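PDB 5FCE: LPXTG family cell surface protein Fms2 from Enterococcus faecium DO, which probably mediates adhesion at the bacterial cell surface, this chain being its ligand-binding region, an immunoglobulin-like family domain built as a flattened beta barrel. Local coordinates for residues 91-96 with 100-105; 41-46 with 51-56; 4-9 with 63-68; 61-64 with 70-73. All coordinates share one frame; numbering follows the deposited sequence.

Contact 1: 91-96 with 100-105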
loop_
_atom_site.group_PDB
_atom_site.type_symbol
_atom_site.label_atom_id
_atom_site.label_comp_id
_atom_site.label_asym_id
_atom_site.label_seq_id
_atom_site.Cartn_x
_atom_site.Cartn_y
_atom_site.Cartn_z
ATOM N N ASP A 91 -0.966 -0.135 -7.739
ATOM C CA ASP A 91 -1.036 -1.369 -6.963
ATOM C C ASP A 91 -0.244 -1.235 -5.670
ATOM O O ASP A 91 0.701 -0.435 -5.591
ATOM C CB ASP A 91 -0.459 -2.558 -7.746
ATOM C CG ASP A 91 -1.244 -2.889 -9.003
ATOM O OD1 ASP A 91 -2.451 -2.594 -9.067
ATOM O OD2 ASP A 91 -0.642 -3.456 -9.941
ATOM N N LEU A 92 -0.632 -2.024 -4.667
ATOM C CA LEU A 92 0.154 -2.168 -3.441
ATOM C C LEU A 92 0.702 -3.584 -3.372
ATOM O O LEU A 92 -0.054 -4.555 -3.426
ATOM C CB LEU A 92 -0.706 -1.885 -2.203
ATOM C CG LEU A 92 0.002 -2.035 -0.853
ATOM C CD1 LEU A 92 1.003 -0.879 -0.614
ATOM C CD2 LEU A 92 -1.021 -2.150 0.295
ATOM N N ILE A 93 2.017 -3.700 -3.272
ATOM C CA ILE A 93 2.652 -5.003 -3.160
ATOM C C ILE A 93 3.137 -5.157 -1.721
ATOM O O ILE A 93 3.844 -4.289 -1.199
ATOM C CB ILE A 93 3.830 -5.113 -4.150
ATOM C CG1 ILE A 93 3.336 -4.899 -5.587
ATOM C CG2 ILE A 93 4.522 -6.487 -4.055
ATOM C CD1 ILE A 93 4.464 -4.972 -6.630
ATOM N N VAL A 94 2.725 -6.235 -1.066
ATOM C CA VAL A 94 3.145 -6.479 0.310
ATOM C C VAL A 94 4.021 -7.708 0.366
ATOM O O VAL A 94 3.567 -8.823 0.068
ATOM C CB VAL A 94 1.963 -6.674 1.261
ATOM C CG1 VAL A 94 2.470 -6.832 2.692
ATOM C CG2 VAL A 94 1.036 -5.479 1.178
ATOM N N PHE A 95 5.279 -7.482 0.725
ATOM C CA PHE A 95 6.225 -8.570 0.949
ATOM C C PHE A 95 6.218 -8.898 2.430
ATOM O O PHE A 95 6.225 -7.990 3.265
ATOM C CB PHE A 95 7.633 -8.124 0.544
ATOM C CG PHE A 95 7.767 -7.758 -0.905
ATOM C CD1 PHE A 95 7.653 -6.432 -1.311
ATOM C CD2 PHE A 95 8.025 -8.731 -1.860
ATOM C CE1 PHE A 95 7.789 -6.088 -2.642
ATOM C CE2 PHE A 95 8.156 -8.394 -3.197
ATOM C CZ PHE A 95 8.040 -7.068 -3.589
ATOM N N TYR A 96 6.227 -10.185 2.760
ATOM C CA TYR A 96 6.201 -10.619 4.157
ATOM C C TYR A 96 6.958 -11.937 4.279
ATOM O O TYR A 96 6.564 -12.967 3.698
ATOM C CB TYR A 96 4.752 -10.740 4.692
ATOM C CG TYR A 96 3.897 -11.737 3.954
ATOM C CD1 TYR A 96 3.346 -11.429 2.708
ATOM C CD2 TYR A 96 3.640 -12.999 4.497
ATOM C CE1 TYR A 96 2.579 -12.355 2.024
ATOM C CE2 TYR A 96 2.880 -13.919 3.826
ATOM C CZ TYR A 96 2.353 -13.600 2.592
ATOM O OH TYR A 96 1.591 -14.544 1.938
HETATM N N MSE A 100 4.856 -12.794 -1.088
HETATM C CA MSE A 100 4.319 -11.508 -1.529
HETATM C C MSE A 100 2.876 -11.616 -1.957
HETATM O O MSE A 100 2.421 -12.672 -2.385
HETATM C CB MSE A 100 5.158 -10.929 -2.663
HETATM C CG MSE A 100 5.262 -11.799 -3.893
HETATM SE SE MSE A 100 6.205 -10.733 -5.227
HETATM C CE MSE A 100 4.612 -9.919 -5.987
ATOM N N THR A 101 2.157 -10.509 -1.840
ATOM C CA THR A 101 0.795 -10.451 -2.329
ATOM C C THR A 101 0.558 -9.070 -2.915
ATOM O O THR A 101 1.145 -8.091 -2.458
ATOM C CB THR A 101 -0.228 -10.792 -1.222
ATOM O OG1 THR A 101 -1.544 -10.866 -1.784
ATOM C CG2 THR A 101 -0.202 -9.761 -0.106
ATOM N N ILE A 102 -0.265 -9.006 -3.955
ATOM C CA ILE A 102 -0.533 -7.751 -4.634
ATOM C C ILE A 102 -2.010 -7.415 -4.521
ATOM O O ILE A 102 -2.864 -8.219 -4.894
ATOM C CB ILE A 102 -0.146 -7.819 -6.123
ATOM C CG1 ILE A 102 1.339 -8.133 -6.279
ATOM C CG2 ILE A 102 -0.462 -6.492 -6.819
ATOM C CD1 ILE A 102 1.752 -8.420 -7.718
ATOM N N THR A 103 -2.305 -6.235 -3.982
ATOM C CA THR A 103 -3.656 -5.694 -4.000
ATOM C C THR A 103 -3.701 -4.704 -5.150
ATOM O O THR A 103 -2.951 -3.723 -5.150
ATOM C CB THR A 103 -3.975 -4.962 -2.694
ATOM O OG1 THR A 103 -3.778 -5.851 -1.591
ATOM C CG2 THR A 103 -5.404 -4.438 -2.683
ATOM N N GLU A 104 -4.560 -4.965 -6.132
ATOM C CA GLU A 104 -4.556 -4.219 -7.383
ATOM C C GLU A 104 -5.551 -3.070 -7.392
ATOM O O GLU A 104 -6.567 -3.116 -6.698
ATOM C CB GLU A 104 -4.870 -5.142 -8.561
ATOM C CG GLU A 104 -3.786 -6.180 -8.865
ATOM C CD GLU A 104 -4.169 -7.075 -10.034
ATOM O OE1 GLU A 104 -3.923 -6.685 -11.195
ATOM O OE2 GLU A 104 -4.731 -8.165 -9.792
ATOM N N ASN A 105 -5.231 -2.052 -8.186
ATOM C CA ASN A 105 -6.168 -0.995 -8.578
ATOM C C ASN A 105 -6.692 -0.143 -7.423
ATOM O O ASN A 105 -7.893 -0.165 -7.106
ATOM C CB ASN A 105 -7.327 -1.577 -9.407
ATOM C CG ASN A 105 -8.047 -0.518 -10.221
ATOM O OD1 ASN A 105 -7.442 0.466 -10.655
ATOM N ND2 ASN A 105 -9.349 -0.709 -10.428
HETATM O O HOH W 1 0.100 -14.271 -0.397
#

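Contact 2: 41-46 with 51-56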
loop_
_atom_site.group_PDB
_atom_site.type_symbol
_atom_site.label_atom_id
_atom_site.label_comp_id
_atom_site.label_asym_id
_atom_site.label_seq_id
_atom_site.Cartn_x
_atom_site.Cartn_y
_atom_site.Cartn_z
ATOM N N LEU A 41 4.108 0.867 -2.916
ATOM C CA LEU A 41 3.051 1.415 -3.762
ATOM C C LEU A 41 3.656 1.689 -5.143
ATOM O O LEU A 41 4.693 2.347 -5.253
ATOM C CB LEU A 41 2.528 2.704 -3.140
ATOM C CG LEU A 41 1.129 3.217 -3.443
ATOM C CD1 LEU A 41 0.080 2.139 -3.215
ATOM C CD2 LEU A 41 0.856 4.440 -2.565
ATOM N N THR A 42 3.034 1.166 -6.192
ATOM C CA THR A 42 3.645 1.231 -7.517
ATOM C C THR A 42 2.621 1.589 -8.586
ATOM O O THR A 42 1.422 1.350 -8.405
ATOM C CB THR A 42 4.336 -0.113 -7.862
ATOM O OG1 THR A 42 4.894 -0.055 -9.177
ATOM C CG2 THR A 42 3.341 -1.250 -7.790
ATOM N N TYR A 43 3.076 2.195 -9.683
ATOM C CA TYR A 43 2.201 2.333 -10.846
ATOM C C TYR A 43 2.587 1.409 -12.003
ATOM O O TYR A 43 2.121 1.577 -13.134
ATOM C CB TYR A 43 2.054 3.792 -11.298
ATOM C CG TYR A 43 3.335 4.507 -11.656
ATOM C CD1 TYR A 43 4.129 5.075 -10.669
ATOM C CD2 TYR A 43 3.724 4.656 -12.985
ATOM C CE1 TYR A 43 5.297 5.745 -10.988
ATOM C CE2 TYR A 43 4.885 5.335 -13.322
ATOM C CZ TYR A 43 5.664 5.874 -12.317
ATOM O OH TYR A 43 6.819 6.545 -12.634
ATOM N N GLY A 44 3.422 0.420 -11.712
ATOM C CA GLY A 44 3.789 -0.559 -12.722
ATOM C C GLY A 44 4.933 -1.473 -12.325
ATOM O O GLY A 44 6.078 -1.275 -12.737
ATOM N N TRP A 45 4.630 -2.490 -11.532
ATOM C CA TRP A 45 5.659 -3.456 -11.143
ATOM C C TRP A 45 5.028 -4.781 -10.713
ATOM O O TRP A 45 4.016 -4.786 -10.019
ATOM C CB TRP A 45 6.521 -2.873 -10.015
ATOM C CG TRP A 45 7.674 -3.751 -9.599
ATOM C CD1 TRP A 45 8.491 -4.490 -10.418
ATOM C CD2 TRP A 45 8.135 -3.980 -8.260
ATOM N NE1 TRP A 45 9.425 -5.166 -9.664
ATOM C CE2 TRP A 45 9.234 -4.863 -8.340
ATOM C CE3 TRP A 45 7.722 -3.528 -7.003
ATOM C CZ2 TRP A 45 9.924 -5.300 -7.207
ATOM C CZ3 TRP A 45 8.415 -3.955 -5.877
ATOM C CH2 TRP A 45 9.501 -4.833 -5.989
ATOM N N ASP A 46 5.632 -5.898 -11.117
ATOM C CA ASP A 46 5.095 -7.216 -10.793
ATOM C C ASP A 46 5.612 -7.766 -9.459
ATOM O O ASP A 46 5.223 -8.848 -9.030
ATOM C CB ASP A 46 5.360 -8.202 -11.942
ATOM C CG ASP A 46 6.840 -8.495 -12.146
ATOM O OD1 ASP A 46 7.703 -7.906 -11.451
ATOM O OD2 ASP A 46 7.145 -9.317 -13.036
ATOM N N SER A 51 12.673 -3.006 -7.476
ATOM C CA SER A 51 11.425 -2.252 -7.517
ATOM C C SER A 51 11.414 -1.271 -8.686
ATOM O O SER A 51 12.448 -0.688 -9.042
ATOM C CB SER A 51 11.206 -1.515 -6.199
ATOM O OG SER A 51 12.178 -0.505 -6.028
ATOM N N GLU A 52 10.242 -1.105 -9.289
ATOM C CA GLU A 52 10.068 -0.164 -10.393
ATOM C C GLU A 52 8.830 0.698 -10.165
ATOM O O GLU A 52 7.900 0.289 -9.455
ATOM C CB GLU A 52 9.924 -0.915 -11.722
ATOM C CG GLU A 52 11.163 -1.692 -12.168
ATOM C CD GLU A 52 10.919 -2.503 -13.432
ATOM O OE1 GLU A 52 10.163 -2.026 -14.308
ATOM O OE2 GLU A 52 11.481 -3.619 -13.555
ATOM N N LYS A 53 8.835 1.883 -10.776
ATOM C CA LYS A 53 7.708 2.809 -10.742
ATOM C C LYS A 53 7.147 3.008 -9.337
ATOM O O LYS A 53 5.937 2.908 -9.114
ATOM C CB LYS A 53 6.625 2.364 -11.727
ATOM C CG LYS A 53 7.046 2.515 -13.192
ATOM C CD LYS A 53 6.051 1.807 -14.109
ATOM C CE LYS A 53 6.506 1.820 -15.565
ATOM N NZ LYS A 53 5.610 0.998 -16.452
ATOM N N VAL A 54 8.047 3.306 -8.401
ATOM C CA VAL A 54 7.703 3.428 -6.985
ATOM C C VAL A 54 7.057 4.769 -6.647
ATOM O O VAL A 54 7.628 5.830 -6.889
ATOM C CB VAL A 54 8.954 3.194 -6.107
ATOM C CG1 VAL A 54 8.626 3.344 -4.625
ATOM C CG2 VAL A 54 9.511 1.805 -6.387
ATOM N N ILE A 55 5.862 4.709 -6.073
ATOM C CA ILE A 55 5.181 5.896 -5.581
ATOM C C ILE A 55 5.629 6.091 -4.139
ATOM O O ILE A 55 5.761 7.216 -3.645
ATOM C CB ILE A 55 3.657 5.690 -5.676
ATOM C CG1 ILE A 55 3.242 5.551 -7.147
ATOM C CG2 ILE A 55 2.875 6.831 -4.998
ATOM C CD1 ILE A 55 1.844 4.923 -7.323
ATOM N N GLY A 56 5.882 4.975 -3.460
ATOM C CA GLY A 56 6.448 5.029 -2.126
ATOM C C GLY A 56 6.548 3.651 -1.518
ATOM O O GLY A 56 5.969 2.695 -2.041
HETATM O O HOH W 2 2.847 1.672 -15.852
HETATM O O HOH W 3 7.525 -2.567 -14.398
#

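Contact 3: 4-9 with 63-68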
loop_
_atom_site.group_PDB
_atom_site.type_symbol
_atom_site.label_atom_id
_atom_site.label_comp_id
_atom_site.label_asym_id
_atom_site.label_seq_id
_atom_site.Cartn_x
_atom_site.Cartn_y
_atom_site.Cartn_z
ATOM N N LEU A 4 -2.251 -15.430 2.058
ATOM C CA LEU A 4 -2.640 -14.105 2.552
ATOM C C LEU A 4 -2.929 -13.139 1.404
ATOM O O LEU A 4 -2.158 -13.060 0.446
ATOM C CB LEU A 4 -1.514 -13.523 3.407
ATOM C CG LEU A 4 -1.640 -12.066 3.856
ATOM C CD1 LEU A 4 -2.707 -11.936 4.917
ATOM C CD2 LEU A 4 -0.285 -11.559 4.383
ATOM N N SER A 5 -4.040 -12.413 1.505
ATOM C CA SER A 5 -4.320 -11.286 0.612
ATOM C C SER A 5 -4.946 -10.146 1.395
ATOM O O SER A 5 -5.458 -10.339 2.505
ATOM C CB SER A 5 -5.238 -11.690 -0.538
ATOM O OG SER A 5 -6.458 -12.191 -0.044
ATOM N N PHE A 6 -4.913 -8.954 0.805
ATOM C CA PHE A 6 -5.497 -7.767 1.428
ATOM C C PHE A 6 -6.525 -7.124 0.511
ATOM O O PHE A 6 -6.331 -7.058 -0.706
ATOM C CB PHE A 6 -4.408 -6.723 1.742
ATOM C CG PHE A 6 -3.366 -7.194 2.717
ATOM C CD1 PHE A 6 -3.572 -7.090 4.097
ATOM C CD2 PHE A 6 -2.168 -7.736 2.259
ATOM C CE1 PHE A 6 -2.588 -7.528 5.002
ATOM C CE2 PHE A 6 -1.200 -8.186 3.149
ATOM C CZ PHE A 6 -1.415 -8.088 4.529
ATOM N N THR A 7 -7.618 -6.643 1.093
ATOM C CA THR A 7 -8.556 -5.812 0.348
ATOM C C THR A 7 -8.413 -4.397 0.890
ATOM O O THR A 7 -7.938 -4.209 2.011
ATOM C CB THR A 7 -10.001 -6.326 0.512
ATOM O OG1 THR A 7 -10.911 -5.516 -0.246
ATOM C CG2 THR A 7 -10.393 -6.257 1.940
ATOM N N VAL A 8 -8.803 -3.402 0.098
ATOM C CA VAL A 8 -8.711 -2.012 0.523
ATOM C C VAL A 8 -9.960 -1.285 0.093
ATOM O O VAL A 8 -10.369 -1.405 -1.063
ATOM C CB VAL A 8 -7.497 -1.295 -0.120
ATOM C CG1 VAL A 8 -7.465 0.191 0.270
ATOM C CG2 VAL A 8 -6.219 -1.957 0.293
ATOM N N LYS A 9 -10.570 -0.545 1.016
ATOM C CA LYS A 9 -11.611 0.404 0.641
ATOM C C LYS A 9 -10.918 1.678 0.174
ATOM O O LYS A 9 -10.450 2.475 0.986
ATOM C CB LYS A 9 -12.526 0.718 1.824
ATOM C CG LYS A 9 -13.529 -0.379 2.151
ATOM C CD LYS A 9 -14.468 0.086 3.264
ATOM C CE LYS A 9 -15.362 -1.046 3.753
ATOM N NZ LYS A 9 -15.897 -0.778 5.123
ATOM N N VAL A 63 5.021 -7.437 12.398
ATOM C CA VAL A 63 3.669 -7.008 12.098
ATOM C C VAL A 63 2.700 -8.126 12.472
ATOM O O VAL A 63 2.979 -9.318 12.264
ATOM C CB VAL A 63 3.534 -6.616 10.611
ATOM C CG1 VAL A 63 2.092 -6.227 10.281
ATOM C CG2 VAL A 63 4.473 -5.471 10.277
ATOM N N GLN A 64 1.586 -7.733 13.076
ATOM C CA GLN A 64 0.547 -8.661 13.493
ATOM C C GLN A 64 -0.731 -8.331 12.721
ATOM O O GLN A 64 -1.367 -7.301 12.972
ATOM C CB GLN A 64 0.339 -8.500 14.999
ATOM C CG GLN A 64 -0.854 -9.210 15.602
ATOM C CD GLN A 64 -1.234 -8.606 16.951
ATOM O OE1 GLN A 64 -2.396 -8.260 17.189
ATOM N NE2 GLN A 64 -0.245 -8.465 17.836
ATOM N N TRP A 65 -1.078 -9.187 11.761
ATOM C CA TRP A 65 -2.301 -9.035 10.983
ATOM C C TRP A 65 -3.374 -9.965 11.527
ATOM O O TRP A 65 -3.124 -11.152 11.761
ATOM C CB TRP A 65 -2.045 -9.337 9.503
ATOM C CG TRP A 65 -1.306 -8.236 8.783
ATOM C CD1 TRP A 65 -1.600 -6.893 8.805
ATOM C CD2 TRP A 65 -0.175 -8.381 7.911
ATOM N NE1 TRP A 65 -0.710 -6.203 8.011
ATOM C CE2 TRP A 65 0.176 -7.093 7.455
ATOM C CE3 TRP A 65 0.584 -9.479 7.475
ATOM C CZ2 TRP A 65 1.255 -6.869 6.591
ATOM C CZ3 TRP A 65 1.654 -9.250 6.610
ATOM C CH2 TRP A 65 1.979 -7.957 6.181
ATOM N N THR A 66 -4.556 -9.409 11.757
ATOM C CA THR A 66 -5.696 -10.180 12.222
ATOM C C THR A 66 -6.775 -10.184 11.152
ATOM O O THR A 66 -7.195 -9.124 10.684
ATOM C CB THR A 66 -6.262 -9.593 13.509
ATOM O OG1 THR A 66 -5.228 -9.574 14.503
ATOM C CG2 THR A 66 -7.412 -10.431 14.002
ATOM N N ALA A 67 -7.210 -11.384 10.779
ATOM C CA ALA A 67 -8.189 -11.589 9.711
ATOM C C ALA A 67 -9.385 -10.672 9.865
ATOM O O ALA A 67 -10.031 -10.665 10.916
ATOM C CB ALA A 67 -8.656 -13.032 9.697
ATOM N N GLY A 68 -9.657 -9.887 8.823
ATOM C CA GLY A 68 -10.832 -9.034 8.789
ATOM C C GLY A 68 -10.725 -7.733 9.561
ATOM O O GLY A 68 -11.673 -6.950 9.586
#

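Contact 4: 61-64 with 70-73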
loop_
_atom_site.group_PDB
_atom_site.type_symbol
_atom_site.label_atom_id
_atom_site.label_comp_id
_atom_site.label_asym_id
_atom_site.label_seq_id
_atom_site.Cartn_x
_atom_site.Cartn_y
_atom_site.Cartn_z
ATOM N N LYS A 61 8.630 -3.972 10.956
ATOM C CA LYS A 61 9.100 -5.144 11.688
ATOM C C LYS A 61 8.007 -5.651 12.606
ATOM O O LYS A 61 7.250 -4.853 13.158
ATOM C CB LYS A 61 10.353 -4.804 12.508
ATOM C CG LYS A 61 11.506 -4.251 11.686
ATOM C CD LYS A 61 11.399 -2.728 11.566
ATOM C CE LYS A 61 12.325 -2.139 10.507
ATOM N NZ LYS A 61 11.652 -1.025 9.781
ATOM N N ASP A 62 7.929 -6.976 12.749
ATOM C CA ASP A 62 7.026 -7.642 13.691
ATOM C C ASP A 62 5.590 -7.171 13.562
ATOM O O ASP A 62 5.018 -6.583 14.481
ATOM C CB ASP A 62 7.546 -7.494 15.120
ATOM C CG ASP A 62 8.951 -8.056 15.277
ATOM O OD1 ASP A 62 9.158 -9.236 14.917
ATOM O OD2 ASP A 62 9.850 -7.312 15.722
ATOM N N VAL A 63 5.021 -7.437 12.398
ATOM C CA VAL A 63 3.669 -7.008 12.098
ATOM C C VAL A 63 2.700 -8.126 12.472
ATOM O O VAL A 63 2.979 -9.318 12.264
ATOM C CB VAL A 63 3.534 -6.616 10.611
ATOM C CG1 VAL A 63 2.092 -6.227 10.281
ATOM C CG2 VAL A 63 4.473 -5.471 10.277
ATOM N N GLN A 64 1.586 -7.733 13.076
ATOM C CA GLN A 64 0.547 -8.661 13.493
ATOM C C GLN A 64 -0.731 -8.331 12.721
ATOM O O GLN A 64 -1.367 -7.301 12.972
ATOM C CB GLN A 64 0.339 -8.500 14.999
ATOM C CG GLN A 64 -0.854 -9.210 15.602
ATOM C CD GLN A 64 -1.234 -8.606 16.951
ATOM O OE1 GLN A 64 -2.396 -8.260 17.189
ATOM N NE2 GLN A 64 -0.245 -8.465 17.836
ATOM N N GLU A 70 -8.806 -4.048 10.094
ATOM C CA GLU A 70 -8.017 -3.087 9.323
ATOM C C GLU A 70 -6.654 -2.805 9.943
ATOM O O GLU A 70 -6.525 -2.642 11.159
ATOM C CB GLU A 70 -8.779 -1.773 9.120
ATOM C CG GLU A 70 -9.595 -1.742 7.831
ATOM C CD GLU A 70 -10.290 -0.416 7.617
ATOM O OE1 GLU A 70 -10.130 0.483 8.471
ATOM O OE2 GLU A 70 -10.985 -0.277 6.587
ATOM N N TYR A 71 -5.641 -2.772 9.089
ATOM C CA TYR A 71 -4.280 -2.492 9.506
ATOM C C TYR A 71 -3.831 -1.293 8.690
ATOM O O TYR A 71 -4.079 -1.224 7.479
ATOM C CB TYR A 71 -3.368 -3.700 9.248
ATOM C CG TYR A 71 -1.923 -3.408 9.585
ATOM C CD1 TYR A 71 -1.053 -2.891 8.626
ATOM C CD2 TYR A 71 -1.436 -3.616 10.869
ATOM C CE1 TYR A 71 0.260 -2.601 8.937
ATOM C CE2 TYR A 71 -0.117 -3.324 11.190
ATOM C CZ TYR A 71 0.725 -2.824 10.219
ATOM O OH TYR A 71 2.037 -2.533 10.525
ATOM N N THR A 72 -3.187 -0.337 9.345
ATOM C CA THR A 72 -2.858 0.902 8.672
ATOM C C THR A 72 -1.391 0.977 8.267
ATOM O O THR A 72 -0.501 0.945 9.109
ATOM C CB THR A 72 -3.220 2.105 9.536
ATOM O OG1 THR A 72 -4.649 2.208 9.610
ATOM C CG2 THR A 72 -2.676 3.353 8.919
ATOM N N ILE A 73 -1.157 1.068 6.965
ATOM C CA ILE A 73 0.181 1.257 6.428
ATOM C C ILE A 73 0.376 2.733 6.103
ATOM O O ILE A 73 -0.513 3.384 5.535
ATOM C CB ILE A 73 0.399 0.406 5.167
ATOM C CG1 ILE A 73 0.236 -1.078 5.509
ATOM C CG2 ILE A 73 1.784 0.657 4.578
ATOM C CD1 ILE A 73 0.143 -2.006 4.304
#

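Contact 1: 91-96 with 100-105
Leu92 with Thr103 and Val94 with Thr101 form the hydrogen-bonded pairs of an antiparallel ladder, each closed by two N-H...O=C bonds. The shortest runs from Val94 N to Thr101 O, 2.8 Å and nearly straight at 175°; Thr101 N returns a bond to Val94 O. In the alternate, non-hydrogen-bonded pairs, Ile93-Ile102 and Phe95-Met100, alpha carbons add C-H...O contacts, the shortest being Met100 CA to Val94 O at 3.2 Å.

Apolar contacts gather on the face bearing Ile93, Phe95, Met100 and Ile102. Met100, present as selenomethionine, bends at chi3 (-90°), which brings its methyl CE to 3.9 Å from Ile93 CG2. Its SE lies 3.7 Å from Phe95 CE2, an oblique Met-aromatic contact. Ile93 and Ile102 run side by side, their CG1 atoms 3.9 Å apart.

Polar side-chain contacts sit at the two ends. Asp91 OD1 accepts Asn105 N at 3.0 Å, while OD2 forms a salt bridge with Lys89; that lysine also pairs with Glu104 OE1 and probably eases the nearness of the two carboxylates. At the other end, a water 2.8 Å from Tyr96 OH donates weakly to Met100 O. The strand directions, 162° apart, and the unbroken register define a beta hairpin whose second strand, 99-103, edges a four-stranded antiparallel sheet.

Contact 2: 41-46 with 51-56
Lys53 sets the start of its extended chain, CB and CG, over the ring of Tyr43: CB stands 3.5 Å from the Tyr43 ring centroid and only 6° off the normal, a CH-pi contact. The tyrosine CG sits between its backbone N and carbonyl carbon (chi1 58°), a setting that swings the ring across the lysine chain at about a right angle. Ile55 CG1 meets the same ring at its edge, in plane, 3.7 Å from Tyr43 CD1. Further along the lysine, CD passes 3.4 Å from Gly44 O, and a water accepts from Lys53 NZ while donating to Tyr43 O.

The backbone here is a beta hairpin, strand 36-42 against 54-60, interrupted by a classic bulge in which Ile55 and Gly56 both face Leu41. Leu41 O takes Ile55 N at 2.8 Å and a weak second bond from Gly56 N, whereas Leu41 N gives to Gly56 O. Beyond the bulge, Tyr43 N donates to Lys53 O, and Thr42 OG1 accepts Gly44 N at 3.0 Å, forming an ST turn.

A second CH-pi contact lies nearer the loop: Ser51 CA is 3.4 Å from the centroid of the Trp45 six-membered ring, and Glu52 N lies over the same face of the indole. Trp45 NE1 bonds to Asn48 O, which probably limits the rotation of the indole, and another water donates to both Gly44 O and Glu52 OE1.

Contact 3: 4-9 with 63-68
Phe6 drives its ring edge into the face of Trp65, and this T-shaped pair is the dense part of the contact. CZ stands above the centre of the indole, 3.5 Å from Trp65 CE2; the ring planes lie at 69° and the Phe6 and Trp65 six-membered ring centroids are 4.8 Å apart. Phe6 CG is anti to its carbonyl carbon (chi1 -62°), a setting from which the ring reaches across the gap with CZ and CE1 leading. Leu4 crosses the indole at about a right angle, with CD2 at 3.7 Å from Trp65 CZ3. The opposite indole face is occupied from within its own segment by Val63 CG1, so the indole is sandwiched between a methyl and an aromatic edge.

Beyond these three residues the segments do not touch. The nearest alpha carbons, Phe6 CA and Gly68 CA, are still 9.2 Å apart, and the segments share no backbone bonding; each is held by other strands. Ala67 and Gly68 lie toward solvent, as do Thr7 and Lys9, and none of them touches the other segment. The summed buried area is just 138 Å², essentially side-chain surface.

Val94 and Tyr96 of strand 91-96 close in on Trp65, and Val94 also packs on Phe6. Side chains from three separate sheets thus meet here, consistent with the interior of the flattened barrel described for this domain.

Contact 4: 61-64 with 70-73
Tyr71 and Val63 carry this contact, with Gln64 a minor third. Tyr71 loses the most surface, 50 Å², and meets the valine with the phenol end of its ring. Val63 CG1 lies 3.7 Å from Tyr71 CZ and is equally near the hydroxyl, while Val63 CG2 is 3.8 Å from Tyr71 OH, so both methyls meet the phenol end from the same side of the ring plane. The side chains cross at about a right angle. With CG anti to the backbone N (chi1 176°), the tyrosine extends from its strand across the gap and so spans part of the 8.8 Å between the nearest alpha carbons, Gln64 CA and Tyr71 CA.

Gln64 takes part through its backbone alone: its carbonyl O comes within 4.2 Å of Tyr71 CD2, and its side chain leads away. Ile73, two residues along from the tyrosine, has CG1 in plane at the edge of the same ring, within its own segment. Only van der Waals contact joins the two segments, which bury 102 Å² in all.

Their backbones pair with different partners, Val63 with Ala34 and Tyr71 with Val26. Strand 63-65 thus belongs with 32-34 in a two-stranded sheet, strand 71-76 with 21-28 in the larger mixed sheet, and the tyrosine bridges them, with Trp65 edge-to-face to its ring and Leu60 of strand 54-60 also against it.

In the fold
Along the chain, contact 2 is nested in the loop closed by contact 3, contacts 3 and 4 overlap at Val63 and Gln64, and contact 1 comes last. Contacts 1 and 2, with centres about 10 Å apart, are hairpins of one four-stranded sheet, in which strands 36-42 and 91-96 are neighbours. Contacts 3 and 4 share strand 63-65 (centres about 9 Å apart) and lie across the chain's centre from contact 2, about 20 Å away. Contact 1 touches all three others; Phe6 O to Thr103 OG1 ties it to contact 3. Local hairpins and packing between sheets are thus combined in one compact domain, consistent with the flattened barrel of this ligand-binding region.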